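Local coordinates for protein 6-pyruvoyl tetrahydrobiopterin synthase (Plasmodium vivax, PDB 2A0S) that belongs to the 6-pyruvoyl tetrahydropterin synthase family and, in an assembly of six chains, binds zinc ions and biopterin, at residues A21-E26 / G66-F71; E45-H50 / Y117-R122; N53-L58 / E163-E168; L91-D96 / C124-I129. One frame throughout, in Å; residues are numbered along the deposited sequence.

Interaction 1: A21-E26 / G66-F71. With BIO (biopterin), chain D.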
# COMPACT_ATOMS: atom_id res chain seq x y z
N ALA A 21 -14.96 -6.49 20.69
CA ALA A 21 -13.89 -6.02 19.83
C ALA A 21 -13.68 -6.95 18.64
O ALA A 21 -13.80 -8.17 18.76
CB ALA A 21 -12.60 -5.87 20.62
N GLU A 22 -13.37 -6.35 17.49
CA GLU A 22 -13.09 -7.11 16.27
C GLU A 22 -11.59 -7.09 15.97
O GLU A 22 -10.98 -6.03 15.90
CB GLU A 22 -13.88 -6.54 15.09
CG GLU A 22 -13.78 -7.38 13.82
CD GLU A 22 -14.56 -6.80 12.66
OE1 GLU A 22 -14.36 -5.61 12.34
OE2 GLU A 22 -15.38 -7.54 12.07
N LEU A 23 -11.02 -8.28 15.80
CA LEU A 23 -9.59 -8.43 15.54
C LEU A 23 -9.32 -8.80 14.09
O LEU A 23 -9.98 -9.68 13.53
CB LEU A 23 -8.98 -9.48 16.48
CG LEU A 23 -8.32 -9.01 17.78
CD1 LEU A 23 -9.19 -8.04 18.58
CD2 LEU A 23 -7.95 -10.21 18.63
N LEU A 24 -8.34 -8.13 13.49
CA LEU A 24 -7.94 -8.40 12.11
C LEU A 24 -6.45 -8.72 12.03
O LEU A 24 -5.61 -7.97 12.54
CB LEU A 24 -8.29 -7.22 11.20
CG LEU A 24 -7.72 -7.16 9.77
CD1 LEU A 24 -8.19 -8.33 8.90
CD2 LEU A 24 -8.07 -5.84 9.10
N VAL A 25 -6.14 -9.83 11.38
CA VAL A 25 -4.75 -10.21 11.11
C VAL A 25 -4.52 -10.36 9.60
O VAL A 25 -5.10 -11.24 8.96
CB VAL A 25 -4.31 -11.44 11.96
CG1 VAL A 25 -5.01 -12.72 11.52
CG2 VAL A 25 -2.81 -11.59 11.92
N GLU A 26 -3.70 -9.47 9.04
CA GLU A 26 -3.42 -9.46 7.61
C GLU A 26 -1.94 -9.22 7.33
O GLU A 26 -1.34 -8.30 7.87
CB GLU A 26 -4.29 -8.42 6.88
CG GLU A 26 -4.20 -6.99 7.42
CD GLU A 26 -5.03 -5.99 6.62
OE1 GLU A 26 -5.67 -6.39 5.62
OE2 GLU A 26 -5.05 -4.80 7.01
N GLY A 66 -6.70 -8.74 28.67
CA GLY A 66 -6.60 -7.61 27.75
C GLY A 66 -6.80 -7.96 26.28
O GLY A 66 -6.99 -7.08 25.44
N TYR A 67 -6.75 -9.26 25.98
CA TYR A 67 -6.94 -9.74 24.61
C TYR A 67 -8.33 -10.33 24.42
O TYR A 67 -8.92 -10.87 25.36
CB TYR A 67 -5.91 -10.83 24.27
CG TYR A 67 -4.45 -10.44 24.36
CD1 TYR A 67 -4.04 -9.12 24.24
CD2 TYR A 67 -3.47 -11.42 24.52
CE1 TYR A 67 -2.69 -8.77 24.30
CE2 TYR A 67 -2.12 -11.09 24.59
CZ TYR A 67 -1.74 -9.77 24.48
OH TYR A 67 -0.41 -9.44 24.54
N VAL A 68 -8.84 -10.23 23.20
CA VAL A 68 -9.95 -11.09 22.77
C VAL A 68 -9.33 -12.47 22.56
O VAL A 68 -9.82 -13.47 23.10
CB VAL A 68 -10.60 -10.59 21.45
CG1 VAL A 68 -11.69 -11.55 20.98
CG2 VAL A 68 -11.18 -9.19 21.63
N ILE A 69 -8.24 -12.49 21.80
CA ILE A 69 -7.41 -13.67 21.56
C ILE A 69 -6.03 -13.18 21.09
O ILE A 69 -5.94 -12.20 20.36
CB ILE A 69 -8.07 -14.66 20.54
CG1 ILE A 69 -7.24 -15.94 20.39
CG2 ILE A 69 -8.34 -13.98 19.19
CD1 ILE A 69 -7.98 -17.11 19.74
N ASP A 70 -4.97 -13.86 21.53
CA ASP A 70 -3.60 -13.47 21.21
C ASP A 70 -3.33 -13.51 19.71
O ASP A 70 -3.58 -14.52 19.05
CB ASP A 70 -2.61 -14.37 21.96
CG ASP A 70 -1.23 -13.73 22.13
OD1 ASP A 70 -0.68 -13.20 21.14
OD2 ASP A 70 -0.69 -13.79 23.25
N PHE A 71 -2.81 -12.40 19.17
CA PHE A 71 -2.48 -12.28 17.75
C PHE A 71 -1.48 -13.33 17.28
O PHE A 71 -1.59 -13.84 16.16
CB PHE A 71 -1.93 -10.88 17.42
CG PHE A 71 -2.99 -9.84 17.17
CD1 PHE A 71 -2.96 -8.63 17.86
CD2 PHE A 71 -4.01 -10.05 16.24
CE1 PHE A 71 -3.94 -7.65 17.64
CE2 PHE A 71 -4.99 -9.08 16.02
CZ PHE A 71 -4.95 -7.88 16.72
N1 BIO D . -2.81 -9.80 20.89
N2 BIO D . -5.10 -9.53 20.69
C2 BIO D . -3.89 -9.01 20.88
N3 BIO D . -3.75 -7.62 21.07
C4 BIO D . -2.47 -7.08 21.26
O4 BIO D . -2.33 -5.87 21.43
C4A BIO D . -1.37 -7.94 21.27
C8A BIO D . -1.57 -9.31 21.08
N8 BIO D . -0.52 -10.14 21.08
C7 BIO D . 0.71 -9.68 21.26
C6 BIO D . 0.93 -8.31 21.45
N5 BIO D . -0.12 -7.47 21.45
C9 BIO D . 2.37 -7.78 21.67
O9 BIO D . 2.33 -6.50 22.31
C10 BIO D . 3.17 -7.66 20.35
O10 BIO D . 2.35 -7.17 19.30
C11 BIO D . 3.82 -9.00 19.96

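Interaction 2: E45-H50 / Y117-R122. With ZN (zinc ion), chain C; BIO (biopterin), chain B.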
# COMPACT_ATOMS: atom_id res chain seq x y z
N GLU A 45 -10.64 -22.38 -18.55
CA GLU A 45 -9.54 -21.45 -18.79
C GLU A 45 -8.18 -22.16 -18.78
O GLU A 45 -8.07 -23.29 -18.30
CB GLU A 45 -9.57 -20.29 -17.78
CG GLU A 45 -9.29 -20.69 -16.33
CD GLU A 45 -9.54 -19.56 -15.34
OE1 GLU A 45 -10.09 -18.51 -15.74
OE2 GLU A 45 -9.19 -19.74 -14.16
N THR A 46 -7.17 -21.48 -19.31
CA THR A 46 -5.82 -22.04 -19.38
C THR A 46 -5.15 -22.05 -18.01
O THR A 46 -5.52 -21.28 -17.12
CB THR A 46 -4.93 -21.26 -20.38
OG1 THR A 46 -4.96 -19.86 -20.04
CG2 THR A 46 -5.43 -21.44 -21.81
N LEU A 47 -4.18 -22.95 -17.86
CA LEU A 47 -3.39 -23.04 -16.63
C LEU A 47 -2.63 -21.75 -16.36
O LEU A 47 -1.95 -21.21 -17.24
CB LEU A 47 -2.42 -24.23 -16.71
CG LEU A 47 -1.47 -24.47 -15.53
CD1 LEU A 47 -2.22 -24.93 -14.28
CD2 LEU A 47 -0.40 -25.48 -15.91
N HIS A 48 -2.76 -21.26 -15.13
CA HIS A 48 -2.02 -20.09 -14.67
C HIS A 48 -1.83 -20.19 -13.16
O HIS A 48 -1.96 -21.28 -12.59
CB HIS A 48 -2.75 -18.79 -15.05
CG HIS A 48 -4.12 -18.66 -14.45
ND1 HIS A 48 -5.20 -19.39 -14.90
CD2 HIS A 48 -4.58 -17.88 -13.45
CE1 HIS A 48 -6.27 -19.07 -14.19
NE2 HIS A 48 -5.92 -18.15 -13.31
N GLY A 49 -1.51 -19.08 -12.52
CA GLY A 49 -1.27 -19.07 -11.08
C GLY A 49 -1.50 -17.73 -10.43
O GLY A 49 -1.71 -16.73 -11.11
N HIS A 50 -1.44 -17.72 -9.09
CA HIS A 50 -1.66 -16.51 -8.30
C HIS A 50 -0.85 -16.52 -7.01
O HIS A 50 -0.50 -17.58 -6.49
CB HIS A 50 -3.14 -16.38 -7.92
CG HIS A 50 -4.05 -16.21 -9.09
ND1 HIS A 50 -4.24 -15.00 -9.73
CD2 HIS A 50 -4.84 -17.10 -9.74
CE1 HIS A 50 -5.10 -15.16 -10.72
NE2 HIS A 50 -5.48 -16.42 -10.75
N TYR A 117 -4.07 -32.64 -19.04
CA TYR A 117 -2.99 -32.18 -18.16
C TYR A 117 -2.42 -33.38 -17.43
O TYR A 117 -3.13 -34.36 -17.17
CB TYR A 117 -3.51 -31.17 -17.14
CG TYR A 117 -4.06 -29.89 -17.72
CD1 TYR A 117 -5.38 -29.82 -18.17
CD2 TYR A 117 -3.27 -28.75 -17.80
CE1 TYR A 117 -5.89 -28.65 -18.71
CE2 TYR A 117 -3.77 -27.57 -18.33
CZ TYR A 117 -5.08 -27.52 -18.78
OH TYR A 117 -5.59 -26.36 -19.30
N SER A 118 -1.14 -33.31 -17.09
CA SER A 118 -0.51 -34.33 -16.24
C SER A 118 0.52 -33.70 -15.32
O SER A 118 1.49 -33.10 -15.78
CB SER A 118 0.11 -35.44 -17.09
OG SER A 118 0.54 -36.53 -16.28
N PHE A 119 0.29 -33.83 -14.01
CA PHE A 119 1.22 -33.33 -13.00
C PHE A 119 1.61 -34.46 -12.06
O PHE A 119 0.80 -35.35 -11.81
CB PHE A 119 0.59 -32.21 -12.15
CG PHE A 119 -0.20 -31.20 -12.93
CD1 PHE A 119 -1.55 -31.01 -12.65
CD2 PHE A 119 0.39 -30.41 -13.91
CE1 PHE A 119 -2.30 -30.06 -13.35
CE2 PHE A 119 -0.35 -29.47 -14.61
CZ PHE A 119 -1.70 -29.29 -14.33
N PRO A 120 2.85 -34.43 -11.53
CA PRO A 120 3.19 -35.34 -10.43
C PRO A 120 2.25 -35.11 -9.25
O PRO A 120 1.85 -33.97 -8.99
CB PRO A 120 4.61 -34.92 -10.05
CG PRO A 120 5.16 -34.27 -11.28
CD PRO A 120 3.99 -33.57 -11.90
N LYS A 121 1.87 -36.19 -8.56
CA LYS A 121 0.96 -36.11 -7.42
C LYS A 121 1.45 -35.17 -6.32
O LYS A 121 0.65 -34.45 -5.71
CB LYS A 121 0.69 -37.50 -6.84
CG LYS A 121 -0.16 -38.41 -7.72
CD LYS A 121 -0.23 -39.80 -7.12
CE LYS A 121 -1.03 -40.75 -8.00
NZ LYS A 121 -1.08 -42.12 -7.40
N ARG A 122 2.77 -35.18 -6.08
CA ARG A 122 3.39 -34.36 -5.04
C ARG A 122 3.33 -32.86 -5.35
O ARG A 122 3.46 -32.02 -4.46
CB ARG A 122 4.83 -34.81 -4.80
CG ARG A 122 5.39 -34.46 -3.42
CD ARG A 122 6.67 -35.24 -3.13
NE ARG A 122 6.41 -36.66 -2.88
CZ ARG A 122 7.35 -37.58 -2.74
NH1 ARG A 122 7.01 -38.85 -2.52
NH2 ARG A 122 8.64 -37.26 -2.81
ZN ZN C . -7.08 -17.52 -11.58
N1 BIO B . -14.72 -14.68 -10.41
N2 BIO B . -16.11 -14.56 -8.57
C2 BIO B . -14.98 -14.98 -9.13
N3 BIO B . -14.07 -15.74 -8.38
C4 BIO B . -12.88 -16.18 -8.98
O4 BIO B . -12.07 -16.85 -8.34
C4A BIO B . -12.64 -15.84 -10.32
C8A BIO B . -13.58 -15.08 -11.01
N8 BIO B . -13.36 -14.76 -12.30
C7 BIO B . -12.25 -15.15 -12.91
C6 BIO B . -11.29 -15.90 -12.23
N5 BIO B . -11.51 -16.24 -10.94
C9 BIO B . -10.01 -16.36 -12.95
O9 BIO B . -9.44 -17.49 -12.28
C10 BIO B . -8.95 -15.24 -13.06
O10 BIO B . -8.89 -14.48 -11.86
C11 BIO B . -9.20 -14.34 -14.28

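Interaction 3: N53-L58 / E163-E168. With BIO (biopterin), chain B.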
# COMPACT_ATOMS: atom_id res chain seq x y z
N ASN A 53 -3.65 -14.59 -0.93
CA ASN A 53 -3.42 -14.00 0.38
C ASN A 53 -4.65 -14.14 1.27
O ASN A 53 -5.78 -13.95 0.82
CB ASN A 53 -3.02 -12.53 0.23
CG ASN A 53 -1.95 -12.11 1.22
OD1 ASN A 53 -0.84 -11.76 0.83
ND2 ASN A 53 -2.28 -12.15 2.50
N VAL A 54 -4.41 -14.49 2.54
CA VAL A 54 -5.48 -14.74 3.50
C VAL A 54 -5.43 -13.76 4.66
O VAL A 54 -4.38 -13.57 5.28
CB VAL A 54 -5.43 -16.19 4.05
CG1 VAL A 54 -6.61 -16.47 4.99
CG2 VAL A 54 -5.43 -17.20 2.92
N SER A 55 -6.57 -13.13 4.95
CA SER A 55 -6.72 -12.34 6.18
C SER A 55 -7.85 -12.91 7.03
O SER A 55 -8.86 -13.39 6.51
CB SER A 55 -6.96 -10.86 5.87
OG SER A 55 -8.16 -10.67 5.15
N LEU A 56 -7.66 -12.86 8.35
CA LEU A 56 -8.63 -13.41 9.29
C LEU A 56 -9.23 -12.33 10.18
O LEU A 56 -8.52 -11.50 10.74
CB LEU A 56 -7.97 -14.52 10.13
CG LEU A 56 -8.76 -15.26 11.21
CD1 LEU A 56 -9.95 -16.03 10.66
CD2 LEU A 56 -7.83 -16.20 11.98
N ARG A 57 -10.56 -12.35 10.29
CA ARG A 57 -11.31 -11.44 11.16
C ARG A 57 -12.12 -12.21 12.20
O ARG A 57 -12.79 -13.20 11.86
CB ARG A 57 -12.24 -10.54 10.35
CG ARG A 57 -11.64 -9.21 9.93
CD ARG A 57 -12.65 -8.37 9.17
NE ARG A 57 -12.07 -7.14 8.64
CZ ARG A 57 -11.44 -7.03 7.47
NH1 ARG A 57 -10.95 -5.86 7.09
NH2 ARG A 57 -11.29 -8.09 6.68
N LEU A 58 -12.06 -11.75 13.44
CA LEU A 58 -12.74 -12.38 14.57
C LEU A 58 -13.49 -11.35 15.41
O LEU A 58 -13.02 -10.23 15.57
CB LEU A 58 -11.73 -13.06 15.51
CG LEU A 58 -10.98 -14.33 15.13
CD1 LEU A 58 -9.71 -13.99 14.36
CD2 LEU A 58 -10.63 -15.10 16.40
N GLU A 163 -14.22 -15.03 10.30
CA GLU A 163 -14.33 -14.54 8.93
C GLU A 163 -12.97 -14.56 8.23
O GLU A 163 -12.00 -14.00 8.73
CB GLU A 163 -14.90 -13.11 8.93
CG GLU A 163 -15.08 -12.50 7.55
CD GLU A 163 -15.35 -11.00 7.60
OE1 GLU A 163 -16.44 -10.60 8.08
OE2 GLU A 163 -14.49 -10.23 7.14
N VAL A 164 -12.91 -15.22 7.07
CA VAL A 164 -11.69 -15.21 6.26
C VAL A 164 -11.90 -14.49 4.93
O VAL A 164 -12.94 -14.64 4.28
CB VAL A 164 -11.08 -16.63 6.02
CG1 VAL A 164 -10.96 -17.40 7.33
CG2 VAL A 164 -11.89 -17.43 5.01
N THR A 165 -10.90 -13.70 4.54
CA THR A 165 -10.87 -13.06 3.24
C THR A 165 -9.69 -13.63 2.45
O THR A 165 -8.55 -13.58 2.90
CB THR A 165 -10.73 -11.52 3.35
OG1 THR A 165 -11.85 -10.99 4.07
CG2 THR A 165 -10.66 -10.87 1.97
N VAL A 166 -9.99 -14.20 1.29
CA VAL A 166 -8.97 -14.72 0.39
C VAL A 166 -8.92 -13.85 -0.86
O VAL A 166 -9.96 -13.57 -1.47
CB VAL A 166 -9.24 -16.21 0.02
CG1 VAL A 166 -8.24 -16.71 -1.02
CG2 VAL A 166 -9.19 -17.09 1.26
N SER A 167 -7.72 -13.41 -1.22
CA SER A 167 -7.53 -12.64 -2.44
C SER A 167 -6.79 -13.47 -3.49
O SER A 167 -5.74 -14.05 -3.20
CB SER A 167 -6.78 -11.34 -2.16
OG SER A 167 -5.47 -11.58 -1.69
N GLU A 168 -7.35 -13.52 -4.69
CA GLU A 168 -6.71 -14.14 -5.84
C GLU A 168 -5.64 -13.18 -6.36
O GLU A 168 -4.57 -13.60 -6.80
CB GLU A 168 -7.75 -14.41 -6.93
CG GLU A 168 -7.39 -15.52 -7.91
CD GLU A 168 -8.47 -15.79 -8.94
OE1 GLU A 168 -9.19 -14.83 -9.31
OE2 GLU A 168 -8.61 -16.95 -9.38
N1 BIO B . -14.72 -14.68 -10.41
N2 BIO B . -16.11 -14.56 -8.57
C2 BIO B . -14.98 -14.98 -9.13
N3 BIO B . -14.07 -15.74 -8.38
C4 BIO B . -12.88 -16.18 -8.98
O4 BIO B . -12.07 -16.85 -8.34
C4A BIO B . -12.64 -15.84 -10.32
C8A BIO B . -13.58 -15.08 -11.01
N8 BIO B . -13.36 -14.76 -12.30
C7 BIO B . -12.25 -15.15 -12.91
C6 BIO B . -11.29 -15.90 -12.23
N5 BIO B . -11.51 -16.24 -10.94
C9 BIO B . -10.01 -16.36 -12.95
O9 BIO B . -9.44 -17.49 -12.28
C10 BIO B . -8.95 -15.24 -13.06
O10 BIO B . -8.89 -14.48 -11.86
C11 BIO B . -9.20 -14.34 -14.28
O HOH W 1 -11.67 -11.16 6.76

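Interaction 4: L91-D96 / C124-I129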
# COMPACT_ATOMS: atom_id res chain seq x y z
N LEU A 91 -5.86 -28.73 -6.96
CA LEU A 91 -6.69 -29.71 -7.64
C LEU A 91 -8.03 -29.90 -6.92
O LEU A 91 -8.07 -30.40 -5.79
CB LEU A 91 -5.94 -31.05 -7.77
CG LEU A 91 -6.61 -32.26 -8.44
CD1 LEU A 91 -7.08 -31.94 -9.85
CD2 LEU A 91 -5.66 -33.44 -8.45
N PRO A 92 -9.14 -29.49 -7.57
CA PRO A 92 -10.48 -29.66 -7.01
C PRO A 92 -10.94 -31.12 -7.12
O PRO A 92 -11.10 -31.63 -8.22
CB PRO A 92 -11.36 -28.76 -7.89
CG PRO A 92 -10.43 -28.03 -8.82
CD PRO A 92 -9.19 -28.84 -8.90
N MET A 93 -11.15 -31.75 -5.97
CA MET A 93 -11.53 -33.17 -5.89
C MET A 93 -12.93 -33.46 -6.44
O MET A 93 -13.14 -34.49 -7.08
CB MET A 93 -11.47 -33.66 -4.44
CG MET A 93 -10.08 -33.73 -3.83
SD MET A 93 -10.16 -34.11 -2.06
CE MET A 93 -10.60 -35.85 -2.09
N TYR A 94 -13.88 -32.57 -6.17
CA TYR A 94 -15.29 -32.83 -6.46
C TYR A 94 -15.81 -32.15 -7.73
O TYR A 94 -17.01 -31.91 -7.86
CB TYR A 94 -16.16 -32.45 -5.25
CG TYR A 94 -15.83 -33.20 -3.98
CD1 TYR A 94 -15.58 -32.52 -2.79
CD2 TYR A 94 -15.77 -34.59 -3.96
CE1 TYR A 94 -15.28 -33.21 -1.62
CE2 TYR A 94 -15.47 -35.29 -2.80
CZ TYR A 94 -15.23 -34.60 -1.63
OH TYR A 94 -14.93 -35.29 -0.48
N SER A 95 -14.90 -31.85 -8.65
CA SER A 95 -15.27 -31.21 -9.92
C SER A 95 -16.11 -32.15 -10.78
O SER A 95 -15.77 -33.32 -10.97
CB SER A 95 -14.01 -30.78 -10.68
OG SER A 95 -14.36 -30.12 -11.89
N ASP A 96 -17.20 -31.61 -11.31
CA ASP A 96 -18.12 -32.37 -12.16
C ASP A 96 -17.74 -32.31 -13.64
O ASP A 96 -18.38 -32.96 -14.48
CB ASP A 96 -19.57 -31.90 -11.95
CG ASP A 96 -19.75 -30.41 -12.21
OD1 ASP A 96 -18.77 -29.63 -12.09
OD2 ASP A 96 -20.89 -30.00 -12.54
N CYS A 124 0.64 -31.54 -6.61
CA CYS A 124 -0.77 -31.19 -6.45
C CYS A 124 -1.19 -31.25 -4.99
O CYS A 124 -0.69 -32.06 -4.21
CB CYS A 124 -1.65 -32.14 -7.27
SG CYS A 124 -1.33 -32.13 -9.04
N VAL A 125 -2.12 -30.37 -4.63
CA VAL A 125 -2.80 -30.45 -3.35
C VAL A 125 -4.29 -30.73 -3.61
O VAL A 125 -4.99 -29.93 -4.23
CB VAL A 125 -2.54 -29.21 -2.45
CG1 VAL A 125 -3.01 -27.90 -3.11
CG2 VAL A 125 -3.18 -29.39 -1.07
N GLN A 126 -4.74 -31.90 -3.16
CA GLN A 126 -6.13 -32.31 -3.34
C GLN A 126 -7.03 -31.67 -2.29
O GLN A 126 -6.94 -31.98 -1.10
CB GLN A 126 -6.26 -33.84 -3.31
CG GLN A 126 -5.93 -34.51 -4.63
CD GLN A 126 -6.40 -35.95 -4.69
OE1 GLN A 126 -5.91 -36.81 -3.95
NE2 GLN A 126 -7.36 -36.22 -5.57
N ILE A 127 -7.90 -30.78 -2.75
CA ILE A 127 -8.77 -30.01 -1.88
C ILE A 127 -10.23 -30.41 -2.15
O ILE A 127 -10.65 -30.45 -3.30
CB ILE A 127 -8.54 -28.49 -2.08
CG1 ILE A 127 -7.09 -28.13 -1.75
CG2 ILE A 127 -9.49 -27.65 -1.23
CD1 ILE A 127 -6.58 -26.93 -2.49
N PRO A 128 -10.99 -30.72 -1.07
CA PRO A 128 -12.40 -31.12 -1.17
C PRO A 128 -13.33 -29.99 -1.64
O PRO A 128 -14.20 -29.55 -0.90
CB PRO A 128 -12.74 -31.55 0.26
CG PRO A 128 -11.78 -30.82 1.12
CD PRO A 128 -10.51 -30.75 0.33
N ILE A 129 -13.13 -29.54 -2.88
CA ILE A 129 -13.92 -28.48 -3.50
C ILE A 129 -14.29 -28.84 -4.94
O ILE A 129 -13.67 -29.72 -5.54
CB ILE A 129 -13.19 -27.10 -3.47
CG1 ILE A 129 -11.80 -27.21 -4.12
CG2 ILE A 129 -13.11 -26.55 -2.05
CD1 ILE A 129 -11.06 -25.88 -4.26

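Interaction 1: A21-E26 / G66-F71
Ala21 meets Val68 methyl to methyl, its CB lying 3.7 Å from Val68 CG2. The same valine branch also serves Leu23, because in the extended strand Glu22 turns away and Leu23 turns back toward the loop. Leu23 divides its branches. CD1 continues along Val68 CG2, while CG sits 3.7 Å from Phe71 CZ, an approach oblique to the ring. CD2 lies 3.3 Å from Ile69 O, touches Ile69 CG2 and comes within 3.6 Å of N2 of the biopterin. At Leu24 the side chain leaves the contact and the backbone takes over, with its carbonyl O 3.7 Å from Phe71 CE2.

This apolar wall backs a pterin pocket. Biopterin N2 donates to Ile69 O at 2.8 Å (162° at the hydrogen), and Phe71 N donates to N1 at 3.1 Å (165°), so two nearly straight bonds grip one edge of the pterin. Tyr67 and Phe71 lie over opposite faces of it: N1 stands 3.5 Å above the centre of the Tyr67 ring, whereas N2 lies over the Phe71 ring displaced toward its rim. With Phe71 CG beside its backbone N (chi1 -84°), that ring lies between Leu23 and the pterin. Glu168, Thr134 and Glu135 of the second subunit also bond the ligand, which places the pocket at an interface.

Strand 20-40 is bonded through Leu23 and Val25 to strand 48-61 and, through Glu22 to Leu24, to a strand of the second subunit. The loop 66-71 leads into helix 71-85, whose Lys75 and Leu74 touch Val25 and Ile69.

Interaction 2: E45-H50 / Y117-R122
Leu47 reaches across to Tyr117 and Phe119, and these three side chains make up most of the contact. Its CB lies 3.9 Å from Tyr117 CE2, and its CD2 branch ends 4.2 Å from Phe119 CE2; both approaches are oblique to the rings. With CG anti to the backbone N (chi1 178°), the leucine extends its CD2 branch toward Phe119 while CB stays beside Tyr117. The packing between side chains is apolar. The one polar end, Tyr117 OH, is bonded to Asp123 OD2 of the third subunit, which also accepts from Leu47 N, so a carboxylate of another chain ties the two sides together.

The residues flanking Leu47 serve a metal site. His48 sends its side chain opposite to that of Leu47, and its ND1 donates to Thr46 O at 2.9 Å (168° at the hydrogen) within 3° of the ring plane. That bond fixes the ring's rotation and presents NE2 to the zinc ion at 2.2 Å. His50 NE2 binds the zinc at 2.1 Å, and biopterin O9 is a third ligand at 2.5 Å. Glu45 OE2 approaches O9 to 2.9 Å and is held by the backbone N of Ile38.

The loop 45-47 thus has zinc and ligand on one side and aromatic packing on the other. Strand 48-61 continues from it, paired with strand 20-40 through His48 and His50. Strand 116-120 belongs to the separate antiparallel sheet with 106-110, whose Ile109 packs on both aromatic residues.

Interaction 3: N53-L58 / E163-E168
Arg57 and Glu163 form a hydrogen-bonded rung at one end of this two-strand ladder. Arg57 N donates to Glu163 O at 2.7 Å, almost straight, and Glu163 N returns to Arg57 O at 2.8 Å through a much more bent 132°. Ser55 and Thr165 exchange a reciprocal pair of near-straight bonds. At the far end Asn53 N gives to Ser167 O at 3.1 Å, and Ser167 N to Asn53 O at 2.9 Å. Every N-H and carbonyl of these three hydrogen-bonded pairs therefore finds its mate across the ladder.

The intervening Val54-Val166 and Leu56-Val164 are non-hydrogen-bonded pairs, whose backbone groups bond the flanking strands 20-40 and 172-179 instead. This is the centre of the antiparallel sheet of the T-fold (tunnelling fold), with Val54, Leu56, Val164 and Val166 turned to helices 71-85 and 134-149. Val54 CG2 and Val166 CG2 lie side by side, while Leu56 CD1 reaches over to Val164 CG1.

The other face is polar. Glu163, with CG anti to the backbone N (chi1 -179°) and its chain extended, runs alongside Arg57, their end planes 40° apart, in a salt bridge that is long. A water does much of the joining: it accepts from Arg57 NH2 at 3.1 Å, in the guanidinium plane, donates to Glu163 OE2 at 3.0 Å and lies 2.7 Å from Thr165 OG1. Tyr161 OH bonds Glu163 OE1, Thr175 OG1 bonds Thr165 OG1, and Asn53 ND2 is satisfied by Ser27 O. Where the chain turns the corner, Glu168 OE1 accepts from biopterin O10 at 2.6 Å.

Interaction 4: L91-D96 / C124-I129
Leu91 and Gln126 register the two strands as a parallel pair. Leu91 N donates to Val125 O at 3.1 Å, and Ile127 N to Leu91 O at 3.1 Å with 177° at the hydrogen; Pro92 has no N-H, and the ladder resumes with Met93 N to Ile127 O at 3.0 Å. In the buried part, Leu91 lies beside Gln126 on one face, only loosely touching Cys124 CB; on the other, Pro92 CB lies 3.4 Å from Ile129 O. Phe107 covers Leu91 and Cys124, while helix 134-149 meets Ile127 and Ile129.

The solvent side differs in exposure, not in distance. Met93 CG lies beside the backbone N (chi1 -68°), and the extended chain brings SD to 3.6 Å from Pro128 N. Tyr94 CE1 rests 3.6 Å from Pro128 CB, the ring oblique to the proline.

Pro128 centres an inverse gamma turn closed by Ile129 N to Ile127 O at 2.7 Å. Ile127 O thus accepts two donors from opposite faces of its plane, and Tyr94 N takes Ile129 O at 2.9 Å from above the carbonyl plane. Backbone bonds, rather than polar side-chain pairs, therefore set the alignment, with side chains adding apolar cover.

Overall arrangement
Interactions 1 and 2 are buried contacts without hydrogen bonds between their paired segments; each borders a different biopterin, and the contact centres are about 36 Å apart, on opposite sides of the chain's centre. Interactions 3 and 4 are partly buried and built on backbone ladders, antiparallel in the main sheet and parallel in a small two-stranded one. Strand 48-61 serves both 2 and 3, which share one biopterin, and it pairs with the strand 20-40 of interaction 1 through Leu23 N and Leu58 O. Interaction 4 meets interaction 2 where Cys124 SG packs on Phe119 CB. Charged and water-mediated chemistry appears on the polar sheet face of interaction 3, metal binding beside interaction 2.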